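PDB 3ZZ1: beta-d-glucoside glucohydrolase from Hypocrea jecorina, which probably hydrolyses terminal, non-reducing beta-D-glucosyl residues with release of beta-D-glucose, as a secreted family 3 glycoside hydrolase of cellulose degradation. Local coordinates for residues A[485-490]-A[534-539]; A[349-354]-A[432-437]; A[77-82]-A[503-508]; A[115-120]-A[132-137]. All coordinates share one frame; numbering follows the deposited sequence.

Contact 1 of 4, residues A[485-490]-A[534-539]; sequences AIILEQ and KSPNDY
The carboxylate of Glu489 lies against the aliphatic root of Lys534, yet the two charges do not pair. Glu489 OE1 and Lys534 NZ stay 5.9 Å apart. Lys534 runs on extended beyond CG and carries its amine past the acid. Glu489 is bent at chi2 (-58°), which folds its carboxylate back over CA, CB and CG of the lysine. Its OE2 comes 3.9 Å from Lys534 CG. The acid finds its salt bridge elsewhere, at Arg570. The CG of Glu489 sits 3.2 Å from Lys534 O, a close approach of a methylene to a carbonyl oxygen.

Ile487 fills the middle of the contact. Its CG2 faces Lys534 O, and its CD1 reaches the peptide between Ser535 and Pro536, 3.6 Å from Ser535 C. The ring of Pro536 crosses this side chain at about a right angle, with Pro536 CD 4.0 Å from Ile487 CD1. The same methyl meets Tyr539 at the ring edge, near CE2. Beyond it, Tyr539 OH touches Ala485 CB at 3.5 Å. That hydroxyl is hydrogen-bonded to Thr531 O and to Ala533 N, and its contact with the alanine methyl is apolar.

Ser535 shapes its own turn: its OG accepts from Asn537 N at 3.3 Å, with an angle of 155° at the hydrogen. Across the contact itself the two segments meet by van der Waals packing. It joins the residues leading into helix 489-492 to the long loop after helix 510-518, and the loop's bend at Ser535 is an ST turn.

Contact 2 of 4, residues A[349-354]-A[432-437]; sequences IAVVGS and IVFITA
Strands 349-352 and 432-437 run parallel, with 13° between their directions and 4.9 Å between their axes at closest approach. Three backbone bonds join them. Ile432 N gives to Ala350 O at 2.8 Å, in an almost straight line (178°). Val352 then uses both its polar backbone atoms: its N gives to Ile432 O, and its O accepts from Phe434 N at 2.8 Å.

Val351 and Ile432 point to one face of the sheet. There CG1 of Val351, anti to its own N (chi1 175°), reaches Phe434 CE1 at 3.8 Å. It comes to the ring obliquely. Val352 O lies in the plane of that ring, at its edge. At the start of the pair Ile349 CG2 meets Ile432 CD1 at 3.8 Å. Ile399 of helix 395-404 covers Val351 and Phe434. On the other face Val352 and Val433 pack under Val469 of helix 462-472.

Past the strand end, a water gives to Ser354 OG and, at 2.8 Å, to Phe434 O. It bridges the two segments where they diverge. The parallel pair, with helix 395-404 on one face and helix 462-472 on the other, belongs to the alpha/beta sandwich of the family 3 C-terminal domain.

Contact 3 of 4, residues A[77-82]-A[503-508]; sequences PGVQAA and AGLPSQ
The side-chain amide of Gln80 meets the backbone of 503-508 with both its ends. Its OE1 accepts from Leu505 N at 3.0 Å. Its NE2 gives to Ala503 O at 2.9 Å. Neither bond is ideal. Leu505 N stands well above the carbonyl plane of the amide, 68° out of it, and the NE2 bond bends to 137° at the hydrogen. The amide thus lies over the peptides on either side of Gly504 and satisfies one acceptor and one donor there. Gly504 CA is 3.3 Å from OE1 of Gln80, and the glycine, at positive phi, has no side chain to obstruct the amide.

This contact bridges two domains. Gln80 belongs to helix 78-83 of the N-terminal, TIM-barrel-type part, and Leu505 to the loop that follows strand 497-502 in the sheet of the C-terminal domain.

A chi1 of -162° swings CG of Gln80 away from the backbone N, and the bend at chi2 turns the amide toward the loop. Apolar contacts lie beside these bonds, on the side chain of Leu505. Pro77 crosses Leu505 at about a right angle, with CG 3.7 Å from Leu505 CB. Val79 CG1 touches Leu505 CD1 at 3.9 Å. Trp127 covers both Pro77 and Leu505.

The loop has further polar ties to the N-terminal part. Ser507 OG bonds to Ala74 O, and Gln508 OE1 accepts from Ala74 N.

Contact 4 of 4, residues A[115-120]-A[132-137]; sequences GPLGKT and VDPYLT
Leu117 and Val132 bury the most surface here, and Leu117 carries most of the contact. Its CG lies beside the carbonyl carbon (chi1 -174°), which sends the branched end toward the start of helix 134-150. CG lies 3.5 Å from Val132 O. The two methyls then part. CD1 goes to Thr137, one turn into the helix, and is 3.5 Å from Thr137 OG1. CD2 stays by Val132 O and the ring of Pro134, 4.3 Å from Pro134 CB. Leu184 of helix 178-194 packs on both Leu117 and Pro134.

Val132 answers with a methyl. Its CG1 is 3.3 Å from Gly118 O, a tight approach of a carbon to a carbonyl oxygen. Gly118 has a positive phi. At its backbone angles a CB would be jammed against the carbonyl oxygen of Leu117, which a glycine avoids. The backbone N atoms of Leu117, Gly118 and Lys119 all bond to the carboxylate of Glu164, which fixes the loop that presents Leu117. A water adds two weak bonds, to Leu117 O and Thr137 OG1.

The helix start is organised by Asp133. Its OD2 accepts from Leu136 N at 2.7 Å, nearly straight at 174°. Its OD1 is hydrogen-bonded to Tyr559 OH. The backbone bond from Thr137 N to Asp133 O opens the first turn. The contact thus sets the loop after strand 108-109 against an Asp N-capped helix with proline at its first position, within the TIM-barrel-type N-terminal domain.

From the N terminus, residues 77-82 come first, but their partner lies over 400 residues later. Contact 4 closes early, over a short loop between 115-120 and 132-137 in the N-terminal domain. Contact 2 then closes a loop of 77 residues between 349-354 and 432-437, neighbouring strands of the C-terminal sheet. Both lie within the long loop that contact 3 closes. Contact 1 opens at 485-490, before 503-508, and ends after it, so contacts 1 and 3 cross. Contact 3 ties the two domains together. Contacts 3 and 4 touch through Ala82 and Leu136. Contacts 1 and 2 touch through Ile486 and Ala437, which joins the loop of contact 1 to the sheet.

Contact 1 of 4, residues A[485-490]-A[534-539]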
loop_
_atom_site.group_PDB
_atom_site.type_symbol
_atom_site.label_atom_id
_atom_site.label_comp_id
_atom_site.label_asym_id
_atom_site.label_seq_id
_atom_site.Cartn_x
_atom_site.Cartn_y
_atom_site.Cartn_z
ATOM N N ALA A 485 12.980 3.505 2.249
ATOM C CA ALA A 485 14.264 4.074 1.848
ATOM C C ALA A 485 15.343 3.967 2.919
ATOM O O ALA A 485 15.087 4.179 4.103
ATOM C CB ALA A 485 14.097 5.519 1.419
ATOM N N ILE A 486 16.541 3.615 2.469
ATOM C CA ILE A 486 17.745 3.593 3.282
ATOM C C ILE A 486 18.747 4.454 2.535
ATOM O O ILE A 486 18.803 4.401 1.306
ATOM C CB ILE A 486 18.300 2.151 3.403
ATOM C CG1 ILE A 486 17.417 1.304 4.318
ATOM C CG2 ILE A 486 19.765 2.130 3.875
ATOM C CD1 ILE A 486 17.625 -0.194 4.134
ATOM N N ILE A 487 19.525 5.257 3.257
ATOM C CA ILE A 487 20.608 6.009 2.626
ATOM C C ILE A 487 21.735 5.025 2.279
ATOM O O ILE A 487 22.285 4.352 3.157
ATOM C CB ILE A 487 21.120 7.168 3.527
ATOM C CG1 ILE A 487 19.963 8.094 3.944
ATOM C CG2 ILE A 487 22.240 7.942 2.836
ATOM C CD1 ILE A 487 19.400 8.978 2.836
ATOM N N LEU A 488 22.049 4.928 0.991
ATOM C CA LEU A 488 22.968 3.899 0.507
ATOM C C LEU A 488 24.356 4.446 0.167
ATOM O O LEU A 488 25.203 3.728 -0.371
ATOM C CB LEU A 488 22.363 3.178 -0.703
ATOM C CG LEU A 488 21.048 2.421 -0.491
ATOM C CD1 LEU A 488 20.383 2.152 -1.827
ATOM C CD2 LEU A 488 21.249 1.123 0.300
ATOM N N GLU A 489 24.583 5.712 0.509
ATOM C CA GLU A 489 25.800 6.439 0.122
ATOM C C GLU A 489 27.105 5.863 0.666
ATOM O O GLU A 489 28.130 5.928 -0.013
ATOM C CB GLU A 489 25.679 7.916 0.488
ATOM C CG GLU A 489 24.549 8.613 -0.231
ATOM C CD GLU A 489 24.673 8.520 -1.736
ATOM O OE1 GLU A 489 25.726 8.932 -2.275
ATOM O OE2 GLU A 489 23.715 8.041 -2.381
ATOM N N GLN A 490 27.066 5.315 1.880
ATOM C CA GLN A 490 28.222 4.622 2.458
ATOM C C GLN A 490 28.557 3.351 1.688
ATOM O O GLN A 490 29.728 3.030 1.463
ATOM C CB GLN A 490 27.960 4.253 3.916
ATOM C CG GLN A 490 28.322 5.330 4.905
ATOM C CD GLN A 490 29.138 4.791 6.052
ATOM O OE1 GLN A 490 29.240 3.582 6.238
ATOM N NE2 GLN A 490 29.737 5.682 6.818
ATOM N N LYS A 534 20.260 11.118 -1.361
ATOM C CA LYS A 534 21.683 11.054 -1.023
ATOM C C LYS A 534 21.930 11.426 0.439
ATOM O O LYS A 534 22.991 11.124 0.990
ATOM C CB LYS A 534 22.502 11.969 -1.943
ATOM C CG LYS A 534 22.498 11.554 -3.402
ATOM C CD LYS A 534 23.478 12.377 -4.224
ATOM C CE LYS A 534 23.381 12.010 -5.689
ATOM N NZ LYS A 534 24.325 12.785 -6.539
ATOM N N SER A 535 20.946 12.078 1.059
ATOM C CA SER A 535 21.066 12.568 2.432
ATOM C C SER A 535 19.710 12.525 3.144
ATOM O O SER A 535 18.678 12.746 2.508
ATOM C CB SER A 535 21.604 14.003 2.426
ATOM O OG SER A 535 21.709 14.522 3.741
ATOM N N PRO A 536 19.703 12.242 4.461
ATOM C CA PRO A 536 18.446 12.308 5.217
ATOM C C PRO A 536 17.842 13.714 5.197
ATOM O O PRO A 536 16.624 13.871 5.311
ATOM C CB PRO A 536 18.869 11.950 6.648
ATOM C CG PRO A 536 20.149 11.216 6.506
ATOM C CD PRO A 536 20.830 11.810 5.309
ATOM N N ASN A 537 18.702 14.720 5.042
ATOM C CA ASN A 537 18.284 16.117 5.068
ATOM C C ASN A 537 17.632 16.583 3.767
ATOM O O ASN A 537 17.119 17.706 3.694
ATOM C CB ASN A 537 19.465 17.020 5.439
ATOM C CG ASN A 537 20.025 16.713 6.816
ATOM O OD1 ASN A 537 21.189 16.350 6.953
ATOM N ND2 ASN A 537 19.186 16.843 7.844
ATOM N N ASP A 538 17.655 15.724 2.746
ATOM C CA ASP A 538 17.007 16.028 1.469
ATOM C C ASP A 538 15.484 15.836 1.521
ATOM O O ASP A 538 14.753 16.429 0.725
ATOM C CB ASP A 538 17.620 15.205 0.331
ATOM C CG ASP A 538 19.065 15.590 0.033
ATOM O OD1 ASP A 538 19.486 16.716 0.367
ATOM O OD2 ASP A 538 19.786 14.758 -0.551
ATOM N N TYR A 539 15.014 15.011 2.454
ATOM C CA TYR A 539 13.580 14.858 2.692
ATOM C C TYR A 539 13.035 16.081 3.420
ATOM O O TYR A 539 13.689 16.620 4.312
ATOM C CB TYR A 539 13.293 13.577 3.482
ATOM C CG TYR A 539 13.749 12.325 2.764
ATOM C CD1 TYR A 539 13.033 11.815 1.679
ATOM C CD2 TYR A 539 14.905 11.656 3.164
ATOM C CE1 TYR A 539 13.458 10.660 1.011
ATOM C CE2 TYR A 539 15.336 10.502 2.505
ATOM C CZ TYR A 539 14.612 10.012 1.434
ATOM O OH TYR A 539 15.046 8.877 0.794
#

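Contact 2 of 4, residues A[349-354]-A[432-437]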
loop_
_atom_site.group_PDB
_atom_site.type_symbol
_atom_site.label_atom_id
_atom_site.label_comp_id
_atom_site.label_asym_id
_atom_site.label_seq_id
_atom_site.Cartn_x
_atom_site.Cartn_y
_atom_site.Cartn_z
ATOM N N ILE A 349 30.722 -18.745 -4.125
ATOM C CA ILE A 349 29.871 -17.647 -3.668
ATOM C C ILE A 349 29.953 -17.556 -2.148
ATOM O O ILE A 349 29.835 -18.571 -1.459
ATOM C CB ILE A 349 28.387 -17.856 -4.095
ATOM C CG1 ILE A 349 28.221 -17.641 -5.603
ATOM C CG2 ILE A 349 27.454 -16.912 -3.322
ATOM C CD1 ILE A 349 26.841 -18.003 -6.153
ATOM N N ALA A 350 30.160 -16.348 -1.631
ATOM C CA ALA A 350 29.983 -16.090 -0.205
ATOM C C ALA A 350 28.605 -15.471 0.054
ATOM O O ALA A 350 28.172 -14.563 -0.658
ATOM C CB ALA A 350 31.080 -15.189 0.324
ATOM N N VAL A 351 27.919 -15.984 1.070
ATOM C CA VAL A 351 26.634 -15.450 1.492
ATOM C C VAL A 351 26.819 -14.954 2.919
ATOM O O VAL A 351 27.217 -15.714 3.800
ATOM C CB VAL A 351 25.502 -16.510 1.388
ATOM C CG1 VAL A 351 24.196 -15.972 1.949
ATOM C CG2 VAL A 351 25.305 -16.941 -0.068
ATOM N N VAL A 352 26.552 -13.671 3.132
ATOM C CA VAL A 352 26.918 -13.003 4.380
ATOM C C VAL A 352 25.757 -12.180 4.930
ATOM O O VAL A 352 25.138 -11.396 4.203
ATOM C CB VAL A 352 28.165 -12.096 4.182
ATOM C CG1 VAL A 352 28.475 -11.294 5.446
ATOM C CG2 VAL A 352 29.382 -12.921 3.765
ATOM N N GLY A 353 25.470 -12.362 6.217
ATOM C CA GLY A 353 24.437 -11.584 6.901
ATOM C C GLY A 353 23.393 -12.453 7.577
ATOM O O GLY A 353 22.988 -13.482 7.039
ATOM N N SER A 354 22.954 -12.041 8.762
ATOM C CA SER A 354 21.915 -12.772 9.481
ATOM C C SER A 354 20.608 -12.812 8.691
ATOM O O SER A 354 19.834 -13.756 8.829
ATOM C CB SER A 354 21.672 -12.151 10.849
ATOM O OG SER A 354 21.171 -10.834 10.712
ATOM N N ILE A 432 27.749 -12.029 -1.655
ATOM C CA ILE A 432 26.401 -11.474 -1.569
ATOM C C ILE A 432 26.088 -11.142 -0.111
ATOM O O ILE A 432 25.989 -12.046 0.722
ATOM C CB ILE A 432 25.328 -12.440 -2.154
ATOM C CG1 ILE A 432 25.777 -13.006 -3.511
ATOM C CG2 ILE A 432 23.992 -11.726 -2.287
ATOM C CD1 ILE A 432 24.904 -14.148 -4.059
ATOM N N VAL A 433 25.939 -9.849 0.184
ATOM C CA VAL A 433 25.710 -9.371 1.554
ATOM C C VAL A 433 24.250 -8.970 1.759
ATOM O O VAL A 433 23.666 -8.256 0.934
ATOM C CB VAL A 433 26.640 -8.183 1.922
ATOM C CG1 VAL A 433 26.572 -7.875 3.419
ATOM C CG2 VAL A 433 28.067 -8.482 1.537
ATOM N N PHE A 434 23.676 -9.427 2.868
ATOM C CA PHE A 434 22.259 -9.225 3.162
ATOM C C PHE A 434 22.043 -8.268 4.318
ATOM O O PHE A 434 22.461 -8.529 5.451
ATOM C CB PHE A 434 21.570 -10.563 3.436
ATOM C CG PHE A 434 21.397 -11.408 2.211
ATOM C CD1 PHE A 434 22.440 -12.195 1.736
ATOM C CD2 PHE A 434 20.198 -11.399 1.512
ATOM C CE1 PHE A 434 22.285 -12.968 0.593
ATOM C CE2 PHE A 434 20.042 -12.170 0.374
ATOM C CZ PHE A 434 21.090 -12.955 -0.087
ATOM N N ILE A 435 21.397 -7.147 4.012
ATOM C CA ILE A 435 21.109 -6.116 5.002
ATOM C C ILE A 435 19.617 -5.783 5.008
ATOM O O ILE A 435 18.907 -6.070 4.040
ATOM C CB ILE A 435 21.975 -4.835 4.794
ATOM C CG1 ILE A 435 21.609 -4.122 3.488
ATOM C CG2 ILE A 435 23.476 -5.170 4.861
ATOM C CD1 ILE A 435 22.299 -2.782 3.291
ATOM N N THR A 436 19.147 -5.200 6.110
ATOM C CA THR A 436 17.729 -4.891 6.283
ATOM C C THR A 436 17.489 -3.567 7.005
ATOM O O THR A 436 18.389 -3.011 7.641
ATOM C CB THR A 436 16.991 -5.973 7.114
ATOM O OG1 THR A 436 17.589 -6.076 8.412
ATOM C CG2 THR A 436 16.987 -7.340 6.421
ATOM N N ALA A 437 16.261 -3.074 6.877
ATOM C CA ALA A 437 15.686 -2.105 7.799
ATOM C C ALA A 437 14.219 -2.475 8.003
ATOM O O ALA A 437 13.558 -2.950 7.077
ATOM C CB ALA A 437 15.826 -0.695 7.274
HETATM O O HOH W 1 21.778 -9.097 8.065
#

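Contact 3 of 4, residues A[77-82]-A[503-508]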
loop_
_atom_site.group_PDB
_atom_site.type_symbol
_atom_site.label_atom_id
_atom_site.label_comp_id
_atom_site.label_asym_id
_atom_site.label_seq_id
_atom_site.Cartn_x
_atom_site.Cartn_y
_atom_site.Cartn_z
ATOM N N PRO A 77 3.550 -7.475 1.266
ATOM C CA PRO A 77 3.001 -6.162 1.594
ATOM C C PRO A 77 2.589 -5.394 0.341
ATOM O O PRO A 77 3.126 -5.638 -0.747
ATOM C CB PRO A 77 4.184 -5.462 2.253
ATOM C CG PRO A 77 4.910 -6.563 2.935
ATOM C CD PRO A 77 4.781 -7.756 2.033
ATOM N N GLY A 78 1.648 -4.472 0.503
ATOM C CA GLY A 78 1.204 -3.611 -0.591
ATOM C C GLY A 78 2.326 -2.884 -1.319
ATOM O O GLY A 78 2.249 -2.683 -2.534
ATOM N N VAL A 79 3.369 -2.492 -0.586
ATOM C CA VAL A 79 4.484 -1.744 -1.187
ATOM C C VAL A 79 5.201 -2.568 -2.272
ATOM O O VAL A 79 5.596 -2.032 -3.317
ATOM C CB VAL A 79 5.472 -1.168 -0.120
ATOM C CG1 VAL A 79 6.334 -2.264 0.517
ATOM C CG2 VAL A 79 6.350 -0.067 -0.722
ATOM N N GLN A 80 5.330 -3.874 -2.029
ATOM C CA GLN A 80 5.942 -4.781 -2.999
ATOM C C GLN A 80 5.065 -4.927 -4.244
ATOM O O GLN A 80 5.573 -4.937 -5.368
ATOM C CB GLN A 80 6.228 -6.147 -2.369
ATOM C CG GLN A 80 7.239 -6.995 -3.146
ATOM C CD GLN A 80 8.659 -6.442 -3.084
ATOM O OE1 GLN A 80 8.923 -5.441 -2.418
ATOM N NE2 GLN A 80 9.581 -7.104 -3.772
ATOM N N ALA A 81 3.751 -5.025 -4.032
ATOM C CA ALA A 81 2.785 -5.090 -5.132
ATOM C C ALA A 81 2.836 -3.838 -6.015
ATOM O O ALA A 81 2.829 -3.935 -7.243
ATOM C CB ALA A 81 1.375 -5.331 -4.597
ATOM N N ALA A 82 2.901 -2.666 -5.390
ATOM C CA ALA A 82 3.054 -1.413 -6.133
ATOM C C ALA A 82 4.413 -1.319 -6.836
ATOM O O ALA A 82 4.518 -0.723 -7.907
ATOM C CB ALA A 82 2.851 -0.228 -5.220
ATOM N N ALA A 503 15.488 -5.506 -2.833
ATOM C CA ALA A 503 14.589 -6.651 -2.921
ATOM C C ALA A 503 13.213 -6.389 -2.294
ATOM O O ALA A 503 12.263 -7.119 -2.557
ATOM C CB ALA A 503 15.242 -7.871 -2.305
ATOM N N GLY A 504 13.118 -5.351 -1.468
ATOM C CA GLY A 504 11.848 -4.961 -0.858
ATOM C C GLY A 504 11.360 -5.900 0.230
ATOM O O GLY A 504 12.135 -6.342 1.074
ATOM N N LEU A 505 10.064 -6.193 0.217
ATOM C CA LEU A 505 9.459 -7.050 1.236
ATOM C C LEU A 505 8.713 -8.206 0.578
ATOM O O LEU A 505 7.559 -8.059 0.178
ATOM C CB LEU A 505 8.536 -6.249 2.157
ATOM C CG LEU A 505 9.141 -5.082 2.935
ATOM C CD1 LEU A 505 8.037 -4.164 3.411
ATOM C CD2 LEU A 505 10.015 -5.556 4.101
ATOM N N PRO A 506 9.389 -9.361 0.454
ATOM C CA PRO A 506 8.946 -10.474 -0.387
ATOM C C PRO A 506 8.027 -11.500 0.278
ATOM O O PRO A 506 7.512 -12.395 -0.403
ATOM C CB PRO A 506 10.266 -11.143 -0.770
ATOM C CG PRO A 506 11.142 -10.903 0.404
ATOM C CD PRO A 506 10.768 -9.556 0.941
ATOM N N SER A 507 7.835 -11.382 1.587
ATOM C CA SER A 507 7.105 -12.391 2.360
ATOM C C SER A 507 7.720 -13.797 2.191
ATOM O O SER A 507 8.943 -13.931 2.048
ATOM C CB SER A 507 5.614 -12.376 2.012
ATOM O OG SER A 507 4.891 -13.215 2.885
ATOM N N GLN A 508 6.868 -14.823 2.183
ATOM C CA GLN A 508 7.288 -16.232 2.234
ATOM C C GLN A 508 8.137 -16.724 1.055
ATOM O O GLN A 508 8.820 -17.744 1.169
ATOM C CB GLN A 508 6.060 -17.137 2.403
ATOM C CG GLN A 508 5.103 -17.116 1.216
ATOM C CD GLN A 508 3.711 -17.612 1.560
ATOM O OE1 GLN A 508 3.139 -17.241 2.588
ATOM N NE2 GLN A 508 3.147 -18.431 0.684
#

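Contact 4 of 4, residues A[115-120]-A[132-137]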
loop_
_atom_site.group_PDB
_atom_site.type_symbol
_atom_site.label_atom_id
_atom_site.label_comp_id
_atom_site.label_asym_id
_atom_site.label_seq_id
_atom_site.Cartn_x
_atom_site.Cartn_y
_atom_site.Cartn_z
ATOM N N GLY A 115 -3.908 5.074 3.411
ATOM C CA GLY A 115 -3.434 6.006 4.424
ATOM C C GLY A 115 -2.806 5.245 5.577
ATOM O O GLY A 115 -3.463 4.399 6.180
ATOM N N PRO A 116 -1.537 5.554 5.910
ATOM C CA PRO A 116 -0.729 6.644 5.358
ATOM C C PRO A 116 -0.364 6.467 3.886
ATOM O O PRO A 116 -0.159 5.339 3.420
ATOM C CB PRO A 116 0.549 6.597 6.208
ATOM C CG PRO A 116 0.653 5.185 6.651
ATOM C CD PRO A 116 -0.772 4.749 6.882
ATOM N N LEU A 117 -0.290 7.582 3.165
ATOM C CA LEU A 117 0.252 7.574 1.817
ATOM C C LEU A 117 1.761 7.368 1.914
ATOM O O LEU A 117 2.334 6.562 1.177
ATOM C CB LEU A 117 -0.093 8.869 1.077
ATOM C CG LEU A 117 0.280 8.984 -0.405
ATOM C CD1 LEU A 117 -0.277 7.828 -1.239
ATOM C CD2 LEU A 117 -0.200 10.326 -0.944
ATOM N N GLY A 118 2.392 8.087 2.842
ATOM C CA GLY A 118 3.797 7.857 3.167
ATOM C C GLY A 118 4.729 8.999 2.818
ATOM O O GLY A 118 5.735 8.793 2.143
ATOM N N LYS A 119 4.407 10.201 3.293
ATOM C CA LYS A 119 5.219 11.392 3.009
ATOM C C LYS A 119 6.610 11.381 3.663
ATOM O O LYS A 119 7.527 12.055 3.194
ATOM C CB LYS A 119 4.465 12.660 3.421
ATOM C CG LYS A 119 4.284 12.816 4.922
ATOM C CD LYS A 119 3.649 14.142 5.253
ATOM C CE LYS A 119 3.696 14.418 6.743
ATOM N NZ LYS A 119 3.012 15.702 7.016
ATOM N N THR A 120 6.749 10.626 4.751
ATOM C CA THR A 120 7.986 10.566 5.522
ATOM C C THR A 120 8.557 9.151 5.452
ATOM O O THR A 120 7.891 8.198 5.865
ATOM C CB THR A 120 7.727 10.921 7.000
ATOM O OG1 THR A 120 6.924 12.107 7.079
ATOM C CG2 THR A 120 9.043 11.132 7.755
ATOM N N VAL A 132 4.377 6.388 -2.358
ATOM C CA VAL A 132 4.145 7.799 -2.021
ATOM C C VAL A 132 3.214 8.554 -2.974
ATOM O O VAL A 132 2.836 9.702 -2.703
ATOM C CB VAL A 132 5.483 8.592 -1.984
ATOM C CG1 VAL A 132 6.443 8.005 -0.964
ATOM C CG2 VAL A 132 6.128 8.618 -3.365
ATOM N N ASP A 133 2.870 7.925 -4.095
ATOM C CA ASP A 133 2.161 8.621 -5.163
ATOM C C ASP A 133 0.661 8.346 -5.104
ATOM O O ASP A 133 0.248 7.192 -5.110
ATOM C CB ASP A 133 2.740 8.233 -6.529
ATOM C CG ASP A 133 2.014 8.894 -7.681
ATOM O OD1 ASP A 133 2.307 10.066 -7.997
ATOM O OD2 ASP A 133 1.148 8.232 -8.276
ATOM N N PRO A 134 -0.156 9.415 -5.063
ATOM C CA PRO A 134 -1.604 9.270 -4.938
ATOM C C PRO A 134 -2.230 8.595 -6.162
ATOM O O PRO A 134 -3.167 7.817 -6.012
ATOM C CB PRO A 134 -2.092 10.716 -4.804
ATOM C CG PRO A 134 -1.062 11.523 -5.489
ATOM C CD PRO A 134 0.241 10.821 -5.262
ATOM N N TYR A 135 -1.705 8.880 -7.355
ATOM C CA TYR A 135 -2.203 8.240 -8.574
ATOM C C TYR A 135 -1.971 6.726 -8.543
ATOM O O TYR A 135 -2.925 5.958 -8.668
ATOM C CB TYR A 135 -1.607 8.867 -9.845
ATOM C CG TYR A 135 -2.066 8.171 -11.110
ATOM C CD1 TYR A 135 -1.374 7.059 -11.614
ATOM C CD2 TYR A 135 -3.204 8.603 -11.791
ATOM C CE1 TYR A 135 -1.809 6.402 -12.770
ATOM C CE2 TYR A 135 -3.643 7.955 -12.946
ATOM C CZ TYR A 135 -2.943 6.858 -13.427
ATOM O OH TYR A 135 -3.380 6.222 -14.566
ATOM N N LEU A 136 -0.714 6.315 -8.367
ATOM C CA LEU A 136 -0.354 4.894 -8.295
ATOM C C LEU A 136 -1.091 4.175 -7.167
ATOM O O LEU A 136 -1.680 3.123 -7.388
ATOM C CB LEU A 136 1.165 4.708 -8.139
ATOM C CG LEU A 136 1.707 3.314 -7.770
ATOM C CD1 LEU A 136 1.321 2.259 -8.801
ATOM C CD2 LEU A 136 3.224 3.330 -7.569
ATOM N N THR A 137 -1.049 4.749 -5.966
ATOM C CA THR A 137 -1.745 4.189 -4.808
ATOM C C THR A 137 -3.241 4.070 -5.095
ATOM O O THR A 137 -3.857 3.055 -4.771
ATOM C CB THR A 137 -1.485 5.033 -3.547
ATOM O OG1 THR A 137 -0.096 4.946 -3.212
ATOM C CG2 THR A 137 -2.318 4.550 -2.357
HETATM O O HOH W 2 0.053 4.187 0.104
#